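Local coordinates for hypothetical protein AF1704 (Archaeoglobus fulgidus, PDB 1ZBM), which probably converts cyclic dehypoxanthine futalosine into 1,4-dihydroxy-6-naphthoate, a step in the making of menaquinone (vitamin K2), at residues A[19-24]-A[235-240]; A[25-30]-A[219-224]; A[139-144]-A[159-164]; A[151-156]-A[227-232]. All coordinates share one frame; numbering follows the deposited sequence.

Contact 1. Residues A[19-24]-A[235-240]; sequences DADDAF and KRFAMM
Asp21 turns one carboxylate oxygen toward the rim of the Phe237 ring, OD2 lying 3.3 Å from CE2, near the ring plane. No hydrogen bond forms across the contact; the approach is consistent with the mild attraction between an acid oxygen and the slightly positive hydrogens of an aromatic edge, with carboxylate and ring planes 87° apart. Asp21 reaches this place because CG lies between the backbone N and the carbonyl carbon (chi1 61°), which swings the acid over to Phe237. Its backbone comes close as well, CA of Asp21 sitting 3.9 Å from CB of Ala238, an approach that suits a residue as small as alanine. The same methyl serves a second partner: CB of Ala238 rests over one face of Phe24, 4.0 Å from the ring centroid and shifted toward the rim, a CH-pi contact. Helix 20-30 directly follows strand 11-16 in a chain related to the type 2 periplasmic binding proteins, and it packs on helix 231-241; the axes of 20-24 and 235-240 pass 8.4 Å apart at closest, at 72°. Phe24 also packs on Ala218 and Ile219 of helix 215-222, so an aromatic side chain here joins three helices. Phe237 lies about 5 Å, side chain to side chain, from His152, the predicted proton acceptor. Were Phe237 cut back to an alanine, the carboxylate of Asp21 would probably lose its aromatic neighbour and be freer to turn, and a gap would be likely to open beside the loop that carries His152.

Contact 2. Residues A[25-30]-A[219-224]; sequences MFYAMT and IEYAMK
Tyr27 and Tyr221 meet at a slant, their ring planes about 49° apart and the approach oblique to each ring, the contact made by one ring and the other residue's CB rather than by stacked faces: CD2 of Tyr27 touches CB of Tyr221 at 3.6 Å, and CE2 of Tyr27 lies 3.9 Å from that CB. Each tyrosine has CG anti to its backbone N (chi1 169° for Tyr27, 171° for Tyr221), which extends the rings away from their helices and lets them bridge backbones whose nearest CA atoms, again of Tyr27 and Tyr221, are 7.2 Å apart. Tyr27 sends its hydroxyl on to Glu217, so the buried ring has a polar partner for its end. One face of Tyr221 carries the aliphatic part of Lys224, CD standing 3.5 Å above the ring plane, while Thr30 borders the ring from the facing helix, OG1 being 4.2 Å from CE2 of Tyr221. His31 meets both tyrosine rings, edge-to-face with Tyr221. Helix 20-30 thus has helix 215-222 beside it, helix 194-213 packed on Met25 and Ala28, with Ser207 bonded to Met25 O and Met29 N where the helix kinks, and strand 39-44 against Met29 and Thr30.

Contact 3. Residues A[139-144]-A[159-164]; sequences AVLDEE and ADYGLK
Leu163 pushes its CD2 methyl into the hollow between Val140 and Leu141, standing 3.8 Å from CG1 of Val140 and 3.8 Å from CD2 of Leu141. Val140 and Leu141 are the last two residues of helix 136-141, which closes in a Schellman motif: Glu144 N bonds to Ala139 O, Glu143 N bonds to Val140 O, and Glu143 takes the positive phi that lets the chain turn away. The facing segment is the loop that leads into edge strand 164-168, so the contact lays a helix end against the approach to a sheet edge. Branched residues suit this small apolar patch, for each offers two methyls that can serve different neighbours. In Val140 the useful one is CG1, brought to Leu163 because it stands anti to the backbone N (chi1 178°). Leu141 divides its fork: CD2 fits between Leu163 and the backbone of Tyr161, while CD1 lies against CB of Tyr161 at 4.1 Å, the two side chains crossing at about a right angle. The Tyr161 ring extends off to one side of Leu141, but both Tyr161 and Leu163 also rest on Ile137, one turn earlier in the same helix. Gly162, whose positive phi is easy for a residue without a side chain, turns the chain between them, its N bonded to Ala159 O. The nearest approach of all is that of Leu141 CD2 to Tyr161 O, 3.5 Å.

Contact 4. Residues A[151-156]-A[227-232]; sequences IHEGQI and RGLDRE
The flat ends of Glu153 and Arg227 meet in a two-pronged, side-on salt bridge, their planes 31° apart. At the guanidinium edge and in its plane, NE of Arg227 gives a nearly straight bond (167°) to OE1 of Glu153 at 2.8 Å, while NH2 reaches the syn lone pair of Glu153 OE2 at 3.1 Å. The His152 ring carries CG1 of Ile151 over one face and meets Phe133 edge-to-face; NH2 of Arg227 approaches it obliquely, 4.2 Å from CG of His152. CG of Glu153 lies between the backbone N and the carbonyl carbon (chi1 70°), and a bend at the next bond turns the carboxylate to Arg227, while CB touches CD1 of Leu229 at 3.5 Å. With an alanine here both bonds would go, probably leaving NE without its mate and Leu229 with the CB contact alone. A leucine suits its own spot, shielding the acid's stem. NH2 of Arg227 also makes a salt bridge to Asp19, its closest polar partner, and NH1 a hydrogen bond to Pro18 O. Two carboxylates share one arginine beside His152, the predicted proton acceptor; the pairing probably favours ionised Glu153 and ties the His152 loop to the turn before helix 231-241.

From the N terminus, the first helix, 20-30, takes part in two closures. Contact 1 joins its start to helix 231-241 across 210 intervening residues, the widest loop of the four, and contact 2 joins its end to helix 215-222, a loop lying wholly within that of contact 1. Farther along, contact 3 closes the shortest loop, around strand 147-150, and falls within both earlier ones. Contact 4 begins inside that short loop and ends at 227-232, beyond helix 215-222, so it crosses contacts 2 and 3 while staying inside contact 1. Contacts 1 and 2 bind helices together beside the first sheet, contact 3 belongs to the second sheet's surroundings, and contact 4 links the two regions.

Contact 1. Residues A[19-24]-A[235-240]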
loop_
_atom_site.group_PDB
_atom_site.type_symbol
_atom_site.label_atom_id
_atom_site.label_comp_id
_atom_site.label_asym_id
_atom_site.label_seq_id
_atom_site.Cartn_x
_atom_site.Cartn_y
_atom_site.Cartn_z
ATOM N N ASP A 19 9.664 -1.662 0.057
ATOM C CA ASP A 19 9.124 -2.049 1.350
ATOM C C ASP A 19 9.209 -3.563 1.507
ATOM O O ASP A 19 9.099 -4.312 0.530
ATOM C CB ASP A 19 7.668 -1.596 1.491
ATOM C CG ASP A 19 7.507 -0.090 1.354
ATOM O OD1 ASP A 19 8.184 0.654 2.091
ATOM O OD2 ASP A 19 6.699 0.346 0.512
ATOM N N ALA A 20 9.407 -4.000 2.746
ATOM C CA ALA A 20 9.525 -5.417 3.070
ATOM C C ALA A 20 8.361 -6.231 2.521
ATOM O O ALA A 20 8.561 -7.187 1.771
ATOM C CB ALA A 20 9.613 -5.587 4.583
ATOM N N ASP A 21 7.143 -5.848 2.891
ATOM C CA ASP A 21 5.967 -6.567 2.428
ATOM C C ASP A 21 5.995 -6.723 0.909
ATOM O O ASP A 21 5.617 -7.768 0.377
ATOM C CB ASP A 21 4.697 -5.835 2.870
ATOM C CG ASP A 21 4.603 -4.435 2.300
ATOM O OD1 ASP A 21 3.698 -4.196 1.479
ATOM O OD2 ASP A 21 5.437 -3.581 2.661
ATOM N N ASP A 22 6.465 -5.693 0.212
ATOM C CA ASP A 22 6.537 -5.734 -1.246
ATOM C C ASP A 22 7.643 -6.664 -1.758
ATOM O O ASP A 22 7.396 -7.512 -2.610
ATOM C CB ASP A 22 6.736 -4.323 -1.803
ATOM C CG ASP A 22 6.730 -4.292 -3.301
ATOM O OD1 ASP A 22 7.683 -4.823 -3.922
ATOM O OD2 ASP A 22 5.770 -3.739 -3.879
ATOM N N ALA A 23 8.857 -6.503 -1.241
ATOM C CA ALA A 23 9.975 -7.344 -1.654
ATOM C C ALA A 23 9.614 -8.802 -1.379
ATOM O O ALA A 23 9.942 -9.702 -2.156
ATOM C CB ALA A 23 11.236 -6.957 -0.873
ATOM N N PHE A 24 8.937 -9.012 -0.254
ATOM C CA PHE A 24 8.489 -10.328 0.183
ATOM C C PHE A 24 7.617 -10.947 -0.914
ATOM O O PHE A 24 7.920 -12.021 -1.431
ATOM C CB PHE A 24 7.701 -10.165 1.492
ATOM C CG PHE A 24 7.211 -11.454 2.087
ATOM C CD1 PHE A 24 8.080 -12.305 2.766
ATOM C CD2 PHE A 24 5.879 -11.825 1.956
ATOM C CE1 PHE A 24 7.623 -13.507 3.329
ATOM C CE2 PHE A 24 5.410 -13.024 2.511
ATOM C CZ PHE A 24 6.290 -13.870 3.193
ATOM N N LYS A 235 8.414 -10.415 9.256
ATOM C CA LYS A 235 7.567 -11.487 8.748
ATOM C C LYS A 235 6.119 -11.151 9.080
ATOM O O LYS A 235 5.222 -11.274 8.242
ATOM C CB LYS A 235 7.938 -12.826 9.394
ATOM C CG LYS A 235 8.315 -13.928 8.412
ATOM C CD LYS A 235 8.620 -15.229 9.137
ATOM C CE LYS A 235 9.769 -15.060 10.118
ATOM N NZ LYS A 235 10.018 -16.288 10.930
ATOM N N ARG A 236 5.900 -10.718 10.317
ATOM C CA ARG A 236 4.569 -10.354 10.791
ATOM C C ARG A 236 3.973 -9.243 9.923
ATOM O O ARG A 236 2.809 -9.316 9.538
ATOM C CB ARG A 236 4.654 -9.907 12.256
ATOM C CG ARG A 236 3.352 -9.409 12.872
ATOM C CD ARG A 236 3.620 -8.875 14.286
ATOM N NE ARG A 236 2.707 -7.793 14.664
ATOM C CZ ARG A 236 2.967 -6.897 15.613
ATOM N NH1 ARG A 236 2.083 -5.947 15.891
ATOM N NH2 ARG A 236 4.114 -6.947 16.280
ATOM N N PHE A 237 4.777 -8.227 9.613
ATOM C CA PHE A 237 4.320 -7.107 8.790
ATOM C C PHE A 237 3.976 -7.557 7.377
ATOM O O PHE A 237 2.916 -7.222 6.838
ATOM C CB PHE A 237 5.395 -6.013 8.709
ATOM C CG PHE A 237 4.968 -4.802 7.920
ATOM C CD1 PHE A 237 3.989 -3.943 8.418
ATOM C CD2 PHE A 237 5.540 -4.523 6.681
ATOM C CE1 PHE A 237 3.585 -2.830 7.697
ATOM C CE2 PHE A 237 5.143 -3.414 5.950
ATOM C CZ PHE A 237 4.162 -2.560 6.462
ATOM N N ALA A 238 4.887 -8.307 6.774
ATOM C CA ALA A 238 4.674 -8.794 5.422
ATOM C C ALA A 238 3.445 -9.695 5.365
ATOM O O ALA A 238 2.634 -9.574 4.453
ATOM C CB ALA A 238 5.905 -9.554 4.940
HETATM N N MSE A 239 3.308 -10.592 6.338
HETATM C CA MSE A 239 2.174 -11.506 6.367
HETATM C C MSE A 239 0.846 -10.773 6.584
HETATM O O MSE A 239 -0.223 -11.301 6.262
HETATM C CB MSE A 239 2.382 -12.567 7.450
HETATM C CG MSE A 239 2.423 -13.999 6.922
HETATM SE SE MSE A 239 4.166 -14.878 7.031
HETATM C CE MSE A 239 4.294 -15.043 8.963
HETATM N N MSE A 240 0.924 -9.559 7.125
HETATM C CA MSE A 240 -0.255 -8.725 7.373
HETATM C C MSE A 240 -0.837 -8.178 6.070
HETATM O O MSE A 240 -2.048 -7.996 5.954
HETATM C CB MSE A 240 0.103 -7.537 8.276
HETATM C CG MSE A 240 0.106 -7.843 9.774
HETATM SE SE MSE A 240 0.898 -6.436 10.858
HETATM C CE MSE A 240 -0.496 -5.096 10.809
#

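Contact 2. Residues A[25-30]-A[219-224]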
loop_
_atom_site.group_PDB
_atom_site.type_symbol
_atom_site.label_atom_id
_atom_site.label_comp_id
_atom_site.label_asym_id
_atom_site.label_seq_id
_atom_site.Cartn_x
_atom_site.Cartn_y
_atom_site.Cartn_z
HETATM N N MSE A 25 6.551 -10.237 -1.273
HETATM C CA MSE A 25 5.615 -10.659 -2.307
HETATM C C MSE A 25 6.304 -10.909 -3.657
HETATM O O MSE A 25 6.026 -11.908 -4.336
HETATM C CB MSE A 25 4.531 -9.586 -2.461
HETATM C CG MSE A 25 3.417 -9.914 -3.433
HETATM SE SE MSE A 25 2.304 -8.335 -3.783
HETATM C CE MSE A 25 2.007 -7.791 -1.934
ATOM N N PHE A 26 7.221 -10.020 -4.035
ATOM C CA PHE A 26 7.931 -10.145 -5.319
ATOM C C PHE A 26 9.214 -10.972 -5.324
ATOM O O PHE A 26 9.823 -11.144 -6.379
ATOM C CB PHE A 26 8.273 -8.766 -5.891
ATOM C CG PHE A 26 7.110 -8.058 -6.522
ATOM C CD1 PHE A 26 6.326 -7.191 -5.782
ATOM C CD2 PHE A 26 6.830 -8.226 -7.871
ATOM C CE1 PHE A 26 5.277 -6.493 -6.379
ATOM C CE2 PHE A 26 5.783 -7.537 -8.484
ATOM C CZ PHE A 26 5.009 -6.667 -7.737
ATOM N N TYR A 27 9.621 -11.480 -4.163
ATOM C CA TYR A 27 10.846 -12.271 -4.073
ATOM C C TYR A 27 10.984 -13.368 -5.128
ATOM O O TYR A 27 11.994 -13.438 -5.823
ATOM C CB TYR A 27 10.983 -12.902 -2.684
ATOM C CG TYR A 27 12.080 -13.934 -2.628
ATOM C CD1 TYR A 27 11.797 -15.293 -2.774
ATOM C CD2 TYR A 27 13.415 -13.547 -2.513
ATOM C CE1 TYR A 27 12.819 -16.236 -2.812
ATOM C CE2 TYR A 27 14.439 -14.483 -2.553
ATOM C CZ TYR A 27 14.136 -15.823 -2.702
ATOM O OH TYR A 27 15.160 -16.742 -2.737
ATOM N N ALA A 28 9.978 -14.227 -5.236
ATOM C CA ALA A 28 10.027 -15.320 -6.199
ATOM C C ALA A 28 10.237 -14.821 -7.626
ATOM O O ALA A 28 10.973 -15.432 -8.406
ATOM C CB ALA A 28 8.739 -16.151 -6.123
HETATM N N MSE A 29 9.586 -13.712 -7.965
HETATM C CA MSE A 29 9.697 -13.160 -9.309
HETATM C C MSE A 29 11.038 -12.469 -9.547
HETATM O O MSE A 29 11.629 -12.607 -10.617
HETATM C CB MSE A 29 8.552 -12.182 -9.574
HETATM C CG MSE A 29 8.362 -11.833 -11.045
HETATM SE SE MSE A 29 6.922 -10.546 -11.329
HETATM C CE MSE A 29 5.409 -11.759 -11.229
ATOM N N THR A 30 11.520 -11.738 -8.547
ATOM C CA THR A 30 12.788 -11.035 -8.660
ATOM C C THR A 30 14.005 -11.974 -8.645
ATOM O O THR A 30 15.133 -11.542 -8.899
ATOM C CB THR A 30 12.946 -9.993 -7.532
ATOM O OG1 THR A 30 12.702 -10.615 -6.264
ATOM C CG2 THR A 30 11.969 -8.840 -7.723
ATOM N N ILE A 219 11.444 -13.576 3.132
ATOM C CA ILE A 219 11.660 -12.495 4.081
ATOM C C ILE A 219 13.139 -12.131 4.192
ATOM O O ILE A 219 13.489 -10.990 4.493
ATOM C CB ILE A 219 11.130 -12.895 5.477
ATOM C CG1 ILE A 219 10.369 -11.726 6.108
ATOM C CG2 ILE A 219 12.283 -13.353 6.383
ATOM C CD1 ILE A 219 11.191 -10.503 6.342
ATOM N N GLU A 220 14.010 -13.106 3.951
ATOM C CA GLU A 220 15.454 -12.889 4.036
ATOM C C GLU A 220 15.899 -11.777 3.091
ATOM O O GLU A 220 16.615 -10.860 3.486
ATOM C CB GLU A 220 16.203 -14.175 3.686
ATOM C CG GLU A 220 17.703 -14.098 3.946
ATOM C CD GLU A 220 18.013 -13.867 5.411
ATOM O OE1 GLU A 220 17.478 -14.620 6.264
ATOM O OE2 GLU A 220 18.789 -12.927 5.721
ATOM N N TYR A 221 15.483 -11.875 1.836
ATOM C CA TYR A 221 15.837 -10.866 0.855
ATOM C C TYR A 221 15.118 -9.552 1.181
ATOM O O TYR A 221 15.701 -8.474 1.083
ATOM C CB TYR A 221 15.436 -11.334 -0.539
ATOM C CG TYR A 221 15.568 -10.268 -1.598
ATOM C CD1 TYR A 221 16.820 -9.890 -2.082
ATOM C CD2 TYR A 221 14.441 -9.618 -2.099
ATOM C CE1 TYR A 221 16.952 -8.891 -3.043
ATOM C CE2 TYR A 221 14.556 -8.616 -3.061
ATOM C CZ TYR A 221 15.813 -8.256 -3.528
ATOM O OH TYR A 221 15.948 -7.264 -4.470
ATOM N N ALA A 222 13.854 -9.658 1.576
ATOM C CA ALA A 222 13.037 -8.496 1.898
ATOM C C ALA A 222 13.657 -7.628 2.970
ATOM O O ALA A 222 13.364 -6.432 3.065
ATOM C CB ALA A 222 11.648 -8.946 2.347
HETATM N N MSE A 223 14.509 -8.230 3.790
HETATM C CA MSE A 223 15.160 -7.500 4.866
HETATM C C MSE A 223 15.835 -6.218 4.378
HETATM O O MSE A 223 15.968 -5.261 5.138
HETATM C CB MSE A 223 16.181 -8.405 5.576
HETATM C CG MSE A 223 15.552 -9.566 6.355
HETATM SE SE MSE A 223 14.265 -8.986 7.695
HETATM C CE MSE A 223 15.453 -8.028 8.876
ATOM N N LYS A 224 16.253 -6.177 3.117
ATOM C CA LYS A 224 16.899 -4.961 2.617
ATOM C C LYS A 224 16.010 -3.715 2.792
ATOM O O LYS A 224 16.490 -2.583 2.718
ATOM C CB LYS A 224 17.289 -5.117 1.148
ATOM C CG LYS A 224 16.129 -5.404 0.242
ATOM C CD LYS A 224 16.603 -5.776 -1.135
ATOM C CE LYS A 224 17.365 -4.642 -1.780
ATOM N NZ LYS A 224 17.558 -4.979 -3.208
#

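Contact 3. Residues A[139-144]-A[159-164]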
loop_
_atom_site.group_PDB
_atom_site.type_symbol
_atom_site.label_atom_id
_atom_site.label_comp_id
_atom_site.label_asym_id
_atom_site.label_seq_id
_atom_site.Cartn_x
_atom_site.Cartn_y
_atom_site.Cartn_z
ATOM N N ALA A 139 9.860 14.035 12.727
ATOM C CA ALA A 139 9.092 15.272 12.867
ATOM C C ALA A 139 8.158 15.287 14.074
ATOM O O ALA A 139 7.934 16.331 14.690
ATOM C CB ALA A 139 8.286 15.545 11.590
ATOM N N VAL A 140 7.600 14.134 14.408
ATOM C CA VAL A 140 6.697 14.061 15.538
ATOM C C VAL A 140 7.436 14.143 16.865
ATOM O O VAL A 140 7.083 14.942 17.748
ATOM C CB VAL A 140 5.878 12.782 15.487
ATOM C CG1 VAL A 140 4.963 12.701 16.695
ATOM C CG2 VAL A 140 5.072 12.766 14.199
ATOM N N LEU A 141 8.470 13.321 16.995
ATOM C CA LEU A 141 9.290 13.287 18.201
ATOM C C LEU A 141 9.920 14.647 18.470
ATOM O O LEU A 141 10.033 15.062 19.618
ATOM C CB LEU A 141 10.395 12.229 18.061
ATOM C CG LEU A 141 10.007 10.735 18.113
ATOM C CD1 LEU A 141 11.233 9.855 17.821
ATOM C CD2 LEU A 141 9.453 10.413 19.486
ATOM N N ASP A 142 10.332 15.341 17.414
ATOM C CA ASP A 142 10.949 16.652 17.591
ATOM C C ASP A 142 9.919 17.789 17.547
ATOM O O ASP A 142 10.280 18.958 17.419
ATOM C CB ASP A 142 12.048 16.878 16.539
ATOM C CG ASP A 142 13.316 16.071 16.821
ATOM O OD1 ASP A 142 13.363 15.346 17.840
ATOM O OD2 ASP A 142 14.278 16.172 16.022
ATOM N N GLU A 143 8.640 17.435 17.649
ATOM C CA GLU A 143 7.539 18.404 17.666
ATOM C C GLU A 143 7.531 19.405 16.513
ATOM O O GLU A 143 7.202 20.581 16.677
ATOM C CB GLU A 143 7.522 19.126 19.020
ATOM C CG GLU A 143 7.509 18.142 20.195
ATOM C CD GLU A 143 7.292 18.792 21.570
ATOM O OE1 GLU A 143 7.437 18.079 22.580
ATOM O OE2 GLU A 143 6.970 19.993 21.630
ATOM N N GLU A 144 7.897 18.913 15.337
ATOM C CA GLU A 144 7.918 19.717 14.126
ATOM C C GLU A 144 6.458 19.815 13.668
ATOM O O GLU A 144 6.057 20.760 12.986
ATOM C CB GLU A 144 8.758 18.988 13.095
ATOM C CG GLU A 144 9.050 19.728 11.819
ATOM C CD GLU A 144 9.965 18.909 10.930
ATOM O OE1 GLU A 144 11.059 18.529 11.416
ATOM O OE2 GLU A 144 9.588 18.639 9.763
ATOM N N ALA A 159 5.282 2.388 19.044
ATOM C CA ALA A 159 5.435 2.270 20.498
ATOM C C ALA A 159 6.899 2.271 20.961
ATOM O O ALA A 159 7.190 2.660 22.093
ATOM C CB ALA A 159 4.730 1.000 20.999
ATOM N N ASP A 160 7.810 1.845 20.087
ATOM C CA ASP A 160 9.236 1.811 20.432
ATOM C C ASP A 160 9.808 3.219 20.621
ATOM O O ASP A 160 10.872 3.385 21.218
ATOM C CB ASP A 160 10.072 1.119 19.345
ATOM C CG ASP A 160 9.610 -0.295 19.037
ATOM O OD1 ASP A 160 9.045 -0.968 19.924
ATOM O OD2 ASP A 160 9.840 -0.739 17.897
ATOM N N TYR A 161 9.110 4.223 20.097
ATOM C CA TYR A 161 9.563 5.608 20.191
ATOM C C TYR A 161 8.777 6.331 21.267
ATOM O O TYR A 161 8.800 7.557 21.344
ATOM C CB TYR A 161 9.344 6.324 18.862
ATOM C CG TYR A 161 9.902 5.587 17.677
ATOM C CD1 TYR A 161 11.266 5.588 17.411
ATOM C CD2 TYR A 161 9.060 4.893 16.813
ATOM C CE1 TYR A 161 11.779 4.923 16.311
ATOM C CE2 TYR A 161 9.558 4.221 15.710
ATOM C CZ TYR A 161 10.922 4.243 15.460
ATOM O OH TYR A 161 11.428 3.610 14.347
ATOM N N GLY A 162 8.075 5.562 22.091
ATOM C CA GLY A 162 7.284 6.152 23.150
ATOM C C GLY A 162 6.081 6.919 22.624
ATOM O O GLY A 162 5.512 7.743 23.335
ATOM N N LEU A 163 5.695 6.657 21.378
ATOM C CA LEU A 163 4.552 7.335 20.784
ATOM C C LEU A 163 3.313 6.462 20.946
ATOM O O LEU A 163 3.417 5.261 21.215
ATOM C CB LEU A 163 4.799 7.604 19.295
ATOM C CG LEU A 163 5.951 8.521 18.848
ATOM C CD1 LEU A 163 6.102 8.420 17.334
ATOM C CD2 LEU A 163 5.698 9.963 19.270
ATOM N N LYS A 164 2.142 7.073 20.806
ATOM C CA LYS A 164 0.893 6.337 20.913
ATOM C C LYS A 164 -0.116 6.762 19.861
ATOM O O LYS A 164 -0.129 7.905 19.404
ATOM C CB LYS A 164 0.274 6.479 22.310
ATOM C CG LYS A 164 0.503 7.807 23.002
ATOM C CD LYS A 164 1.814 7.806 23.782
ATOM C CE LYS A 164 1.797 6.773 24.918
ATOM N NZ LYS A 164 0.726 7.044 25.936
#

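Contact 4. Residues A[151-156]-A[227-232]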
loop_
_atom_site.group_PDB
_atom_site.type_symbol
_atom_site.label_atom_id
_atom_site.label_comp_id
_atom_site.label_asym_id
_atom_site.label_seq_id
_atom_site.Cartn_x
_atom_site.Cartn_y
_atom_site.Cartn_z
ATOM N N ILE A 151 1.921 4.860 7.162
ATOM C CA ILE A 151 1.338 3.866 6.275
ATOM C C ILE A 151 2.195 2.618 6.114
ATOM O O ILE A 151 1.743 1.611 5.561
ATOM C CB ILE A 151 1.062 4.462 4.873
ATOM C CG1 ILE A 151 2.380 4.681 4.122
ATOM C CG2 ILE A 151 0.340 5.787 5.020
ATOM C CD1 ILE A 151 2.195 5.205 2.711
ATOM N N HIS A 152 3.432 2.676 6.591
ATOM C CA HIS A 152 4.325 1.524 6.475
ATOM C C HIS A 152 4.508 0.819 7.815
ATOM O O HIS A 152 3.587 0.796 8.625
ATOM C CB HIS A 152 5.669 1.956 5.890
ATOM C CG HIS A 152 5.564 2.500 4.497
ATOM N ND1 HIS A 152 5.179 1.725 3.422
ATOM C CD2 HIS A 152 5.744 3.752 4.012
ATOM C CE1 HIS A 152 5.127 2.477 2.336
ATOM N NE2 HIS A 152 5.464 3.712 2.667
ATOM N N GLU A 153 5.687 0.255 8.058
ATOM C CA GLU A 153 5.907 -0.494 9.287
ATOM C C GLU A 153 5.808 0.317 10.575
ATOM O O GLU A 153 5.925 -0.231 11.676
ATOM C CB GLU A 153 7.247 -1.256 9.246
ATOM C CG GLU A 153 8.500 -0.390 9.323
ATOM C CD GLU A 153 8.855 0.270 8.008
ATOM O OE1 GLU A 153 9.858 1.020 7.985
ATOM O OE2 GLU A 153 8.147 0.035 7.000
ATOM N N GLY A 154 5.583 1.620 10.447
ATOM C CA GLY A 154 5.458 2.456 11.628
ATOM C C GLY A 154 4.239 2.041 12.434
ATOM O O GLY A 154 4.262 2.065 13.664
ATOM N N GLN A 155 3.176 1.649 11.728
ATOM C CA GLN A 155 1.926 1.226 12.354
ATOM C C GLN A 155 2.085 0.125 13.408
ATOM O O GLN A 155 1.200 -0.059 14.240
ATOM C CB GLN A 155 0.909 0.790 11.280
ATOM C CG GLN A 155 1.420 -0.255 10.286
ATOM C CD GLN A 155 0.387 -0.660 9.223
ATOM O OE1 GLN A 155 -0.545 -1.417 9.495
ATOM N NE2 GLN A 155 0.560 -0.147 8.007
ATOM N N ILE A 156 3.195 -0.608 13.380
ATOM C CA ILE A 156 3.417 -1.657 14.377
ATOM C C ILE A 156 4.713 -1.466 15.150
ATOM O O ILE A 156 5.161 -2.386 15.834
ATOM C CB ILE A 156 3.487 -3.074 13.754
ATOM C CG1 ILE A 156 4.755 -3.195 12.898
ATOM C CG2 ILE A 156 2.206 -3.363 12.955
ATOM C CD1 ILE A 156 4.985 -4.581 12.336
ATOM N N ARG A 227 14.070 -1.753 7.411
ATOM C CA ARG A 227 14.141 -0.505 8.161
ATOM C C ARG A 227 14.305 -0.724 9.672
ATOM O O ARG A 227 13.557 -0.154 10.465
ATOM C CB ARG A 227 12.872 0.317 7.898
ATOM C CG ARG A 227 13.112 1.694 7.282
ATOM C CD ARG A 227 12.720 1.745 5.798
ATOM N NE ARG A 227 11.303 1.466 5.601
ATOM C CZ ARG A 227 10.732 1.258 4.418
ATOM N NH1 ARG A 227 11.461 1.301 3.309
ATOM N NH2 ARG A 227 9.433 0.979 4.346
ATOM N N GLY A 228 15.274 -1.551 10.064
ATOM C CA GLY A 228 15.518 -1.796 11.479
ATOM C C GLY A 228 14.707 -2.910 12.123
ATOM O O GLY A 228 15.058 -3.399 13.197
ATOM N N LEU A 229 13.619 -3.310 11.477
ATOM C CA LEU A 229 12.778 -4.374 11.990
ATOM C C LEU A 229 13.552 -5.676 12.019
ATOM O O LEU A 229 14.302 -5.976 11.091
ATOM C CB LEU A 229 11.560 -4.579 11.093
ATOM C CG LEU A 229 10.497 -3.491 10.997
ATOM C CD1 LEU A 229 9.551 -3.800 9.836
ATOM C CD2 LEU A 229 9.735 -3.418 12.309
ATOM N N ASP A 230 13.365 -6.449 13.087
ATOM C CA ASP A 230 14.010 -7.746 13.215
ATOM C C ASP A 230 13.245 -8.691 12.291
ATOM O O ASP A 230 12.200 -8.318 11.748
ATOM C CB ASP A 230 13.937 -8.212 14.668
ATOM C CG ASP A 230 12.628 -7.827 15.335
ATOM O OD1 ASP A 230 11.632 -8.568 15.193
ATOM O OD2 ASP A 230 12.590 -6.768 15.997
ATOM N N ARG A 231 13.759 -9.903 12.108
ATOM C CA ARG A 231 13.130 -10.890 11.219
ATOM C C ARG A 231 11.688 -11.266 11.555
ATOM O O ARG A 231 10.850 -11.412 10.663
ATOM C CB ARG A 231 13.994 -12.161 11.156
ATOM C CG ARG A 231 15.035 -12.095 10.048
ATOM C CD ARG A 231 16.271 -12.963 10.280
ATOM N NE ARG A 231 17.285 -12.659 9.262
ATOM C CZ ARG A 231 18.262 -11.762 9.403
ATOM N NH1 ARG A 231 19.120 -11.549 8.407
ATOM N NH2 ARG A 231 18.411 -11.111 10.550
ATOM N N GLU A 232 11.395 -11.407 12.840
ATOM C CA GLU A 232 10.053 -11.781 13.249
ATOM C C GLU A 232 9.048 -10.678 12.973
ATOM O O GLU A 232 7.965 -10.919 12.432
ATOM C CB GLU A 232 10.036 -12.136 14.737
ATOM C CG GLU A 232 10.700 -13.473 15.037
ATOM C CD GLU A 232 10.163 -14.600 14.152
ATOM O OE1 GLU A 232 10.866 -14.987 13.189
ATOM O OE2 GLU A 232 9.030 -15.073 14.410
#